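Local coordinates for protein beta-N-acetylhexosaminidase (Mycobacterium smegmatis, PDB 4YYF) that probably hydrolyses terminal non-reducing N-acetyl-D-hexosamine residues from N-acetyl-beta-D-hexosaminides, as a member of glycosyl hydrolase family 3, at residues 238-243 / 276-281; 247-252 / 268-273; 164-167 / 171-174; 104-109 / 201-206; 302-307 / 324-329. The protein carries 1 engineered substitution. One frame throughout, in Å; residues are numbered along the deposited sequence.

Interaction 1: residues 238-243 / 276-281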
# COMPACT_ATOMS: atom_id res chain seq x y z
N THR A 238 4.62 0.72 -17.59
CA THR A 238 4.13 -0.58 -18.04
C THR A 238 3.46 -1.39 -16.93
O THR A 238 2.52 -2.13 -17.18
CB THR A 238 5.21 -1.43 -18.73
OG1 THR A 238 6.29 -1.65 -17.83
CG2 THR A 238 5.73 -0.72 -19.97
N LEU A 239 3.93 -1.25 -15.69
CA LEU A 239 3.49 -2.14 -14.63
C LEU A 239 2.10 -1.81 -14.08
O LEU A 239 1.41 -2.69 -13.59
CB LEU A 239 4.52 -2.18 -13.49
CG LEU A 239 5.89 -2.73 -13.90
CD1 LEU A 239 6.78 -2.95 -12.69
CD2 LEU A 239 5.71 -4.04 -14.68
N THR A 240 1.68 -0.55 -14.17
CA THR A 240 0.34 -0.19 -13.69
C THR A 240 -0.77 -0.73 -14.58
O THR A 240 -1.92 -0.81 -14.16
CB THR A 240 0.15 1.33 -13.54
OG1 THR A 240 0.26 1.96 -14.81
CG2 THR A 240 1.20 1.91 -12.62
N GLY A 241 -0.41 -1.10 -15.81
CA GLY A 241 -1.37 -1.61 -16.78
C GLY A 241 -1.53 -3.12 -16.75
O GLY A 241 -2.27 -3.68 -17.55
N GLN A 242 -0.82 -3.77 -15.83
CA GLN A 242 -0.90 -5.23 -15.69
C GLN A 242 -1.74 -5.55 -14.44
O GLN A 242 -1.23 -5.55 -13.32
CB GLN A 242 0.53 -5.83 -15.63
CG GLN A 242 1.32 -5.63 -16.95
CD GLN A 242 2.79 -6.04 -16.88
OE1 GLN A 242 3.25 -6.64 -15.91
NE2 GLN A 242 3.55 -5.72 -17.94
N ALA A 243 -3.03 -5.78 -14.65
CA ALA A 243 -4.02 -5.88 -13.58
C ALA A 243 -4.28 -7.34 -13.18
O ALA A 243 -4.12 -8.25 -14.00
CB ALA A 243 -5.31 -5.23 -14.03
N GLY A 276 -2.56 10.04 -16.33
CA GLY A 276 -1.56 9.51 -17.25
C GLY A 276 -0.41 10.48 -17.41
O GLY A 276 0.47 10.30 -18.27
N GLY A 277 -0.40 11.52 -16.59
CA GLY A 277 0.63 12.54 -16.66
C GLY A 277 2.01 12.00 -16.32
O GLY A 277 3.02 12.58 -16.68
N TYR A 278 2.05 10.87 -15.62
CA TYR A 278 3.33 10.29 -15.23
C TYR A 278 4.01 9.60 -16.42
O TYR A 278 5.14 9.12 -16.29
CB TYR A 278 3.15 9.30 -14.07
CG TYR A 278 2.46 8.03 -14.49
CD1 TYR A 278 1.08 7.98 -14.62
CD2 TYR A 278 3.19 6.88 -14.78
CE1 TYR A 278 0.44 6.84 -15.01
CE2 TYR A 278 2.55 5.73 -15.16
CZ TYR A 278 1.18 5.71 -15.28
OH TYR A 278 0.55 4.56 -15.68
N GLY A 279 3.33 9.53 -17.56
CA GLY A 279 3.92 8.98 -18.77
C GLY A 279 3.39 7.61 -19.17
O GLY A 279 3.81 7.04 -20.17
N GLY A 280 2.46 7.09 -18.39
CA GLY A 280 1.83 5.82 -18.69
C GLY A 280 0.34 6.06 -18.77
O GLY A 280 -0.11 7.18 -18.56
N PRO A 281 -0.44 5.03 -19.11
CA PRO A 281 -1.89 5.21 -19.17
C PRO A 281 -2.44 5.58 -17.80
O PRO A 281 -1.92 5.09 -16.79
CB PRO A 281 -2.39 3.82 -19.59
CG PRO A 281 -1.27 2.88 -19.23
CD PRO A 281 -0.02 3.67 -19.46
O HOH W 1 -2.45 2.42 -15.79

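Interaction 2: residues 247-252 / 268-273. Engineered in segment 268-273: Val269 (natural residue Ala).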
# COMPACT_ATOMS: atom_id res chain seq x y z
N VAL A 247 -1.21 0.67 -6.35
CA VAL A 247 -0.03 1.53 -6.22
C VAL A 247 -0.05 2.10 -4.80
O VAL A 247 -1.11 2.40 -4.27
CB VAL A 247 -0.06 2.68 -7.25
CG1 VAL A 247 1.05 3.73 -6.96
CG2 VAL A 247 0.08 2.13 -8.69
N MSE A 248 1.13 2.20 -4.18
CA MSE A 248 1.27 2.92 -2.91
C MSE A 248 2.06 4.21 -3.12
O MSE A 248 3.16 4.19 -3.69
CB MSE A 248 2.00 2.06 -1.88
CG MSE A 248 2.29 2.80 -0.55
SE MSE A 248 3.15 1.60 0.76
CE MSE A 248 1.58 0.63 1.29
N VAL A 249 1.52 5.33 -2.64
CA VAL A 249 2.18 6.62 -2.75
C VAL A 249 2.99 6.90 -1.49
O VAL A 249 2.49 6.71 -0.38
CB VAL A 249 1.15 7.75 -2.96
CG1 VAL A 249 1.85 9.11 -2.99
CG2 VAL A 249 0.40 7.55 -4.26
N GLY A 250 4.24 7.33 -1.64
CA GLY A 250 5.10 7.57 -0.48
C GLY A 250 4.98 9.00 0.03
O GLY A 250 4.20 9.79 -0.50
N HIS A 251 5.77 9.35 1.05
CA HIS A 251 5.63 10.64 1.72
C HIS A 251 6.66 11.67 1.26
O HIS A 251 6.77 12.75 1.86
CB HIS A 251 5.75 10.47 3.25
CG HIS A 251 4.78 9.48 3.84
ND1 HIS A 251 3.47 9.38 3.43
CD2 HIS A 251 4.95 8.56 4.82
CE1 HIS A 251 2.87 8.42 4.13
NE2 HIS A 251 3.74 7.92 4.98
N MSE A 252 7.43 11.36 0.22
CA MSE A 252 8.47 12.30 -0.23
C MSE A 252 7.84 13.59 -0.73
O MSE A 252 6.72 13.57 -1.25
CB MSE A 252 9.29 11.71 -1.37
CG MSE A 252 9.83 10.30 -1.15
SE MSE A 252 8.57 8.88 -1.63
CE MSE A 252 7.82 9.63 -3.23
N ALA A 268 -1.85 16.86 -6.43
CA ALA A 268 -1.05 16.79 -7.64
C ALA A 268 -0.53 15.38 -7.93
O ALA A 268 -0.45 14.97 -9.10
CB ALA A 268 0.10 17.76 -7.57
N VAL A 269 -0.17 14.65 -6.89
CA VAL A 269 0.37 13.31 -7.06
C VAL A 269 -0.68 12.38 -7.65
O VAL A 269 -0.40 11.64 -8.60
CB VAL A 269 0.85 12.74 -5.73
CG1 VAL A 269 1.67 11.46 -5.96
CG2 VAL A 269 1.69 13.75 -5.06
N TYR A 270 -1.88 12.43 -7.09
CA TYR A 270 -2.96 11.57 -7.55
C TYR A 270 -3.44 11.97 -8.94
O TYR A 270 -3.70 11.10 -9.77
CB TYR A 270 -4.09 11.53 -6.51
CG TYR A 270 -3.58 11.01 -5.18
CD1 TYR A 270 -3.47 9.65 -4.95
CD2 TYR A 270 -3.16 11.88 -4.18
CE1 TYR A 270 -2.98 9.17 -3.74
CE2 TYR A 270 -2.68 11.41 -2.97
CZ TYR A 270 -2.59 10.05 -2.76
OH TYR A 270 -2.11 9.59 -1.56
N ASN A 271 -3.52 13.27 -9.21
CA ASN A 271 -3.84 13.70 -10.57
C ASN A 271 -2.82 13.17 -11.57
O ASN A 271 -3.18 12.78 -12.67
CB ASN A 271 -3.94 15.24 -10.68
CG ASN A 271 -5.15 15.80 -9.99
OD1 ASN A 271 -6.15 15.11 -9.79
ND2 ASN A 271 -5.07 17.08 -9.62
N LEU A 272 -1.55 13.16 -11.18
CA LEU A 272 -0.49 12.70 -12.08
C LEU A 272 -0.73 11.23 -12.44
O LEU A 272 -0.62 10.83 -13.60
CB LEU A 272 0.87 12.84 -11.42
CG LEU A 272 2.08 12.54 -12.31
CD1 LEU A 272 2.27 13.64 -13.33
CD2 LEU A 272 3.35 12.37 -11.45
N LEU A 273 -1.09 10.44 -11.43
CA LEU A 273 -1.34 9.01 -11.59
C LEU A 273 -2.63 8.75 -12.37
O LEU A 273 -2.65 7.94 -13.30
CB LEU A 273 -1.35 8.34 -10.20
CG LEU A 273 -1.44 6.82 -10.08
CD1 LEU A 273 -0.32 6.14 -10.88
CD2 LEU A 273 -1.40 6.41 -8.59

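Interaction 3: residues 164-167 / 171-174. With ACT (acetate ion), chain D.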
# COMPACT_ATOMS: atom_id res chain seq x y z
N ALA A 164 21.86 3.18 -3.85
CA ALA A 164 22.26 3.37 -2.45
C ALA A 164 22.80 2.09 -1.82
O ALA A 164 22.49 0.98 -2.27
CB ALA A 164 21.10 3.91 -1.63
N ALA A 165 23.62 2.24 -0.79
CA ALA A 165 24.09 1.12 0.02
C ALA A 165 22.95 0.22 0.45
O ALA A 165 21.83 0.68 0.71
CB ALA A 165 24.83 1.64 1.24
N ALA A 166 23.23 -1.08 0.54
CA ALA A 166 22.20 -2.09 0.80
C ALA A 166 21.29 -1.79 2.00
O ALA A 166 20.07 -1.81 1.86
CB ALA A 166 22.83 -3.47 0.94
N ASP A 167 21.86 -1.52 3.17
CA ASP A 167 21.04 -1.33 4.38
C ASP A 167 20.69 0.14 4.61
O ASP A 167 20.95 0.70 5.67
CB ASP A 167 21.73 -1.95 5.60
CG ASP A 167 20.82 -2.03 6.83
OD1 ASP A 167 19.58 -1.99 6.70
OD2 ASP A 167 21.37 -2.14 7.95
N GLY A 171 17.67 1.09 -0.59
CA GLY A 171 18.84 0.24 -0.67
C GLY A 171 18.57 -1.09 -1.36
O GLY A 171 17.99 -1.11 -2.45
N ASP A 172 18.95 -2.21 -0.73
CA ASP A 172 18.78 -3.52 -1.37
C ASP A 172 17.32 -3.97 -1.56
O ASP A 172 17.06 -5.05 -2.11
CB ASP A 172 19.63 -4.61 -0.68
CG ASP A 172 19.16 -4.95 0.73
OD1 ASP A 172 18.06 -4.52 1.15
OD2 ASP A 172 19.90 -5.68 1.42
N ARG A 173 16.37 -3.14 -1.12
CA ARG A 173 14.96 -3.41 -1.39
C ARG A 173 14.61 -3.09 -2.84
O ARG A 173 13.53 -3.42 -3.32
CB ARG A 173 14.07 -2.59 -0.46
CG ARG A 173 14.21 -2.90 1.02
CD ARG A 173 13.52 -1.81 1.84
NE ARG A 173 12.07 -1.80 1.64
CZ ARG A 173 11.28 -0.78 1.98
NH1 ARG A 173 11.80 0.31 2.50
NH2 ARG A 173 9.96 -0.87 1.79
N SER A 174 15.52 -2.42 -3.53
CA SER A 174 15.31 -2.07 -4.94
C SER A 174 15.93 -3.10 -5.87
O SER A 174 17.03 -3.59 -5.61
CB SER A 174 15.93 -0.70 -5.25
OG SER A 174 16.15 -0.56 -6.65
C ACT D . 9.03 3.00 3.16
O ACT D . 7.92 3.02 3.73
OXT ACT D . 9.75 2.01 3.39
CH3 ACT D . 9.50 4.11 2.27

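Interaction 4: residues 104-109 / 201-206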
# COMPACT_ATOMS: atom_id res chain seq x y z
N ASP A 104 3.99 -6.43 4.61
CA ASP A 104 5.23 -6.13 3.88
C ASP A 104 6.05 -7.41 3.70
O ASP A 104 6.82 -7.79 4.56
CB ASP A 104 6.11 -5.14 4.67
CG ASP A 104 5.72 -3.69 4.45
OD1 ASP A 104 4.94 -3.39 3.51
OD2 ASP A 104 6.22 -2.83 5.21
N GLU A 105 5.89 -8.08 2.56
CA GLU A 105 6.66 -9.30 2.31
C GLU A 105 7.45 -9.15 1.00
O GLU A 105 7.01 -9.60 -0.06
CB GLU A 105 5.72 -10.51 2.30
CG GLU A 105 6.41 -11.86 2.18
CD GLU A 105 7.63 -11.99 3.07
OE1 GLU A 105 8.76 -11.98 2.54
OE2 GLU A 105 7.47 -12.11 4.31
N GLU A 106 8.60 -8.49 1.09
CA GLU A 106 9.45 -8.16 -0.07
C GLU A 106 10.59 -9.15 -0.22
O GLU A 106 11.09 -9.37 -1.32
CB GLU A 106 10.07 -6.76 0.11
CG GLU A 106 9.05 -5.63 0.30
CD GLU A 106 9.70 -4.33 0.73
OE1 GLU A 106 10.90 -4.12 0.42
OE2 GLU A 106 9.00 -3.51 1.39
N GLY A 107 11.03 -9.71 0.91
CA GLY A 107 12.22 -10.54 0.94
C GLY A 107 13.36 -9.73 1.54
O GLY A 107 13.23 -8.52 1.71
N GLY A 108 14.47 -10.39 1.84
CA GLY A 108 15.62 -9.69 2.39
C GLY A 108 15.34 -9.03 3.73
O GLY A 108 14.93 -9.70 4.69
N ARG A 109 15.56 -7.72 3.80
CA ARG A 109 15.41 -6.99 5.06
C ARG A 109 13.95 -6.75 5.45
O ARG A 109 13.66 -6.44 6.61
CB ARG A 109 16.16 -5.65 4.99
CG ARG A 109 17.68 -5.79 5.15
CD ARG A 109 18.36 -4.43 5.09
NE ARG A 109 17.96 -3.74 3.88
CZ ARG A 109 17.56 -2.47 3.82
NH1 ARG A 109 17.55 -1.72 4.91
NH2 ARG A 109 17.20 -1.96 2.64
N VAL A 201 1.33 -4.55 -4.83
CA VAL A 201 1.25 -3.09 -4.71
C VAL A 201 2.60 -2.48 -5.06
O VAL A 201 3.57 -2.67 -4.34
CB VAL A 201 0.84 -2.65 -3.28
CG1 VAL A 201 0.58 -1.12 -3.25
CG2 VAL A 201 -0.41 -3.42 -2.79
N LEU A 202 2.66 -1.76 -6.18
CA LEU A 202 3.89 -1.08 -6.62
C LEU A 202 4.18 0.13 -5.72
O LEU A 202 3.30 0.95 -5.50
CB LEU A 202 3.71 -0.60 -8.06
CG LEU A 202 3.17 -1.62 -9.07
CD1 LEU A 202 2.91 -0.94 -10.41
CD2 LEU A 202 4.16 -2.77 -9.25
N LYS A 203 5.41 0.26 -5.22
CA LYS A 203 5.73 1.35 -4.29
C LYS A 203 7.17 1.82 -4.50
O LYS A 203 7.98 1.05 -5.03
CB LYS A 203 5.48 0.89 -2.84
CG LYS A 203 6.48 -0.15 -2.33
CD LYS A 203 5.97 -0.82 -1.03
CE LYS A 203 7.05 -1.67 -0.37
NZ LYS A 203 6.55 -2.34 0.88
N HIS A 204 7.54 3.06 -4.12
CA HIS A 204 6.69 4.06 -3.48
C HIS A 204 6.53 5.27 -4.43
O HIS A 204 7.45 6.07 -4.59
CB HIS A 204 7.33 4.55 -2.16
CG HIS A 204 7.65 3.45 -1.18
ND1 HIS A 204 8.81 2.69 -1.27
CD2 HIS A 204 6.99 3.00 -0.09
CE1 HIS A 204 8.82 1.81 -0.29
NE2 HIS A 204 7.73 1.98 0.45
N PHE A 205 5.36 5.39 -5.06
CA PHE A 205 5.10 6.41 -6.10
C PHE A 205 5.17 7.84 -5.56
O PHE A 205 4.67 8.12 -4.47
CB PHE A 205 3.72 6.13 -6.70
CG PHE A 205 3.35 7.00 -7.87
CD1 PHE A 205 2.72 8.23 -7.69
CD2 PHE A 205 3.58 6.56 -9.18
CE1 PHE A 205 2.36 9.02 -8.78
CE2 PHE A 205 3.21 7.35 -10.27
CZ PHE A 205 2.60 8.58 -10.06
N PRO A 206 5.77 8.78 -6.33
CA PRO A 206 6.41 8.62 -7.64
C PRO A 206 7.90 8.28 -7.59
O PRO A 206 8.61 8.49 -8.58
CB PRO A 206 6.25 10.01 -8.25
CG PRO A 206 6.37 10.93 -7.05
CD PRO A 206 5.61 10.20 -5.97

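Interaction 5: residues 302-307 / 324-329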
# COMPACT_ATOMS: atom_id res chain seq x y z
N TYR A 302 1.25 16.30 10.94
CA TYR A 302 -0.18 15.98 11.05
C TYR A 302 -0.42 14.79 11.97
O TYR A 302 0.29 13.79 11.89
CB TYR A 302 -0.75 15.65 9.66
CG TYR A 302 -0.37 16.66 8.60
CD1 TYR A 302 -0.93 17.93 8.59
CD2 TYR A 302 0.54 16.34 7.61
CE1 TYR A 302 -0.57 18.85 7.62
CE2 TYR A 302 0.90 17.26 6.63
CZ TYR A 302 0.34 18.51 6.64
OH TYR A 302 0.70 19.42 5.67
N GLY A 303 -1.45 14.90 12.82
CA GLY A 303 -1.91 13.77 13.62
C GLY A 303 -2.60 12.76 12.72
O GLY A 303 -2.85 13.06 11.54
N VAL A 304 -2.91 11.59 13.24
CA VAL A 304 -3.47 10.53 12.39
C VAL A 304 -4.77 10.91 11.67
O VAL A 304 -4.88 10.75 10.45
CB VAL A 304 -3.68 9.22 13.15
CG1 VAL A 304 -4.20 8.15 12.19
CG2 VAL A 304 -2.39 8.76 13.79
N ALA A 305 -5.74 11.45 12.40
CA ALA A 305 -7.02 11.79 11.79
C ALA A 305 -6.86 12.85 10.69
O ALA A 305 -7.45 12.74 9.61
CB ALA A 305 -8.03 12.22 12.84
N ASP A 306 -6.06 13.88 10.96
CA ASP A 306 -5.81 14.92 9.98
C ASP A 306 -5.09 14.37 8.75
O ASP A 306 -5.41 14.74 7.62
CB ASP A 306 -5.02 16.07 10.63
CG ASP A 306 -4.75 17.23 9.67
OD1 ASP A 306 -5.47 17.39 8.65
OD2 ASP A 306 -3.80 18.00 9.94
N ALA A 307 -4.13 13.47 8.97
CA ALA A 307 -3.35 12.87 7.87
C ALA A 307 -4.23 12.01 6.98
O ALA A 307 -4.10 12.03 5.74
CB ALA A 307 -2.20 12.05 8.42
N THR A 324 -4.64 0.34 15.71
CA THR A 324 -6.10 0.36 15.68
C THR A 324 -6.72 1.40 16.62
O THR A 324 -7.91 1.71 16.49
CB THR A 324 -6.69 -0.98 16.11
OG1 THR A 324 -6.24 -1.26 17.45
CG2 THR A 324 -6.23 -2.11 15.16
N ALA A 325 -5.94 1.90 17.58
CA ALA A 325 -6.49 2.78 18.62
C ALA A 325 -7.20 4.01 18.06
O ALA A 325 -8.18 4.49 18.63
CB ALA A 325 -5.40 3.22 19.59
N GLU A 326 -6.69 4.54 16.96
CA GLU A 326 -7.18 5.82 16.45
C GLU A 326 -8.44 5.70 15.60
O GLU A 326 -9.01 6.71 15.19
CB GLU A 326 -6.08 6.52 15.64
CG GLU A 326 -4.82 6.85 16.44
CD GLU A 326 -3.87 5.67 16.61
OE1 GLU A 326 -4.14 4.57 16.05
OE2 GLU A 326 -2.85 5.84 17.31
N VAL A 327 -8.86 4.47 15.32
CA VAL A 327 -9.93 4.26 14.34
C VAL A 327 -11.23 5.03 14.64
O VAL A 327 -11.76 5.71 13.77
CB VAL A 327 -10.22 2.76 14.12
CG1 VAL A 327 -11.53 2.58 13.37
CG2 VAL A 327 -9.05 2.10 13.35
N PRO A 328 -11.74 4.95 15.88
CA PRO A 328 -12.98 5.71 16.08
C PRO A 328 -12.82 7.23 15.96
O PRO A 328 -13.73 7.89 15.47
CB PRO A 328 -13.44 5.32 17.49
CG PRO A 328 -12.25 4.66 18.14
CD PRO A 328 -11.40 4.10 17.04
N ALA A 329 -11.68 7.78 16.38
CA ALA A 329 -11.42 9.22 16.23
C ALA A 329 -11.27 9.60 14.76
O ALA A 329 -11.70 10.68 14.32
CB ALA A 329 -10.19 9.62 17.00

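Interaction 1: residues 238-243 / 276-281
Thr240 and Tyr278 meet between two helix-to-strand turns of the TIM-barrel domain. One is the type I turn from Leu239 to Gln242, after helix 234-239. The other is the type I turn from Gly276 to Gly279, after helix 267-275, where the bond from Gly279 N to Gly276 O is 3.0 Å long. Gly276, with positive phi, is the residue at which that helix breaks off.

The two side chains come from opposite directions and meet through their hydroxyls. Thr240 OG1 lies 2.8 Å from Tyr278 OH. The tyrosine approaches with its oxygen leading, and the threonine oxygen lies obliquely to the ring. In Thr240, OG1 sits between the backbone N and the carbonyl carbon (chi1 64°). The clear hydrogen bond of OG1 within the chain is to Tyr236 O, one turn back in the helix.

The tyrosine is held from its own loop. Tyr278 OH donates to Pro281 O over 2.8 Å, and the donor is tilted 26° from the carbonyl plane. The chain folds back over the ring, so that Gly280 N stands 3.5 Å above the plane, over its centre. Hydroxyl and ring are thus fixed by residues that follow closely in sequence. Leu202 packs on Thr240 and Phe205 on Tyr278, so strand 199-205 backs both sides of the contact.

A water completes the link between the segments. It donates to Thr240 OG1 at 2.9 Å and to Pro281 O at 2.9 Å.

Interaction 2: residues 247-252 / 268-273
Val249 makes the tighter half of this contact. Both of its methyl groups find a partner on the helix. CG1 meets CG1 of Val269 at 3.8 Å, the two valines reaching toward each other tip to tip. Val269 is an engineered residue; the natural one is alanine. CG2 lies 3.8 Å from CE1 of Tyr270, obliquely to the ring. The two methyls split this way because CG1 is anti to the backbone N (chi1 176°) while CG2 points back beside it. Tyr270 starts off to the side, but its far end swings in beside the strand. Its hydroxyl is hydrogen-bonded to Ser264 O.

The other half is slacker. Val247 CG1 and Leu273 CD2 meet end to end at 4.0 Å, and this single branch of the leucine does the touching. Phe205 packs beside Val247, and Val287 beside Leu273. On the helix, Asn271 lies on the exposed side, well away from the strand.

No hydrogen bond joins the segments; the interface is apolar. Strand and helix run nearly antiparallel at 155°, with axes 10.9 Å apart. This is the arrangement of a beta-alpha-beta unit, here strand 246-249, helix 267-275 and strand 287-289 of the TIM barrel.

Interaction 3: residues 164-167 / 171-174
Ala166 and Asp172 close a short loop among the beta-to-alpha connections of the TIM barrel, between strand 153-154 and helix 179-196. The closing bond runs from Asp172 N to Ala166 O, 2.9 Å long and almost straight at 173°. The donor lies in the carbonyl plane, on a lone pair of the oxygen.

Gly171 passes close to the same segment. Its CA is 3.3 Å from Ala165 O and makes a CA-H...O contact with Ala166 O. Its backbone has positive phi, and the carbonyl oxygens of Ala165 and Ala166 crowd the side where a side chain would stand.

The Asp172 carboxylate comes alongside Ala166. CG lies between the backbone N and the carbonyl carbon (chi1 68°), which brings OD2 to 3.7 Å from Ala166 CB. OD1 stands near Ala166 O, but both are acceptors and no bond joins them. OD1 is instead held by a salt bridge with Arg109 NE, and Asp167 OD1 pairs with NH1 of that arginine.

Arg173 leaves the loop in another direction. Its chain bends at chi3 and presents the guanidinium edge to an acetate ion, probably from the crystallisation liquor. NH1 donates to acetate OXT at 2.8 Å; NH2 adds a weak bond to OXT at 3.3 Å. NH2 also pairs with Glu106 OE2, and NH1 with Val169 O, which fixes the rotation of the group. Arg173 thus reaches to Glu106 from a beta-to-alpha loop at the C-terminal ends of the barrel strands, the side where TIM-barrel enzymes carry their active site.

Interaction 4: residues 104-109 / 201-206
Lys203 NZ meets Glu106 OE2 from above the carboxylate plane, 37° out of it, in a salt bridge 2.8 Å long. The Asp104 carboxylate makes a longer salt bridge, with OD1 3.3 Å from Lys203 NZ. The His204 ring has Lys203 CG over its centre, 3.6 Å above one face. Phe205 carries Pro206 CB on one face of its ring.

Lys203 reaches across because its chain is extended beyond CG. CG itself sits between the backbone N and the carbonyl carbon (chi1 70°). NZ also gives a hydrogen bond to Phe155 O, so three oxygens surround the buried ammonium group. Arg173 is a second cationic partner of Glu106.

The backbones are unusual on both sides. Glu106 and Gly107 form a classic beta bulge, while cis peptides precede His204 and Pro206. Lys203 to Pro206 are the start of the Lys-His-Phe-Pro-Gly-His-Gly signature of NagZ-type members of family 3.

The salt bridges join two strands of the barrel across the intervening strand 153-154. Strand 100-107 lies on one side of it and strand 199-205 on the other, and strand 246-249 follows on the far side of 199-205. Helix 234-239 covers Leu202, and helix 267-275 covers Phe205.

Interaction 5: residues 302-307 / 324-329
Val304 and Glu326 bring together the starts of two helices, 304-314 and 327-340, on the outside of the TIM barrel.

The second segment opens with Thr324, whose OG1 is hydrogen-bonded to Asp58 OD1. Thr324 begins a type I turn that runs through Ala325 and Glu326 to Val327. The turn is closed by a 3.1 Å bond from Val327 N to Thr324 O.

Glu326 makes the main contact. Its aliphatic part does the touching: CG lies 4.1 Å from Val304 CG2, and the two side chains cross at about a right angle. The chain then bends at chi2 (81°), which turns the carboxylate back toward the strand before it. There OE1 is hydrogen-bonded to Trp321 NE1 and to Thr323 OG1. The charged end is thus held by residues just before it in sequence, and the methylene is what faces the valine. Trp321 also packs against Val304.

Val327 points away from the first segment and packs on Val62 and His66. Pro328 packs on His66 as well. Ala329 returns to the interface through its backbone, with its carbonyl O 4.2 Å from Ala305 CB. At this point the two segments come near each other, the CA atoms of Ala305 and Ala329 being 6.8 Å apart.

The first segment begins its helix after Gly303 at the N-cap. No hydrogen bond crosses between the segments.

Further along helix 327-340, Val330 touches Val304 and Ala305, and Arg333 touches Ala305. Strand 319-321 links the two helices in the chain, and helix 56-66 packs on the far side of 324-329.

From the N terminus, interaction 4 opens first and closes a long loop from strand 100-107 to strand 199-205. Interaction 3 lies wholly within that loop and folds up the connection before helix 179-196. Salt bridges from Arg109 to Asp167 and from Arg173 to Glu106 join the two. Interaction 1 opens next, at the end of helix 234-239, and closes beyond helix 267-275. Interaction 2 falls within it, joining that helix to strand 246-249. Interaction 1 packs on interactions 2 and 4, through Leu272 and Leu202. Strands 199-205 and 246-249 are neighbours, so interactions 2 and 4 share the sheet. Interaction 5 comes last and stands apart, pairing two outer helices. No contacts cross along the chain.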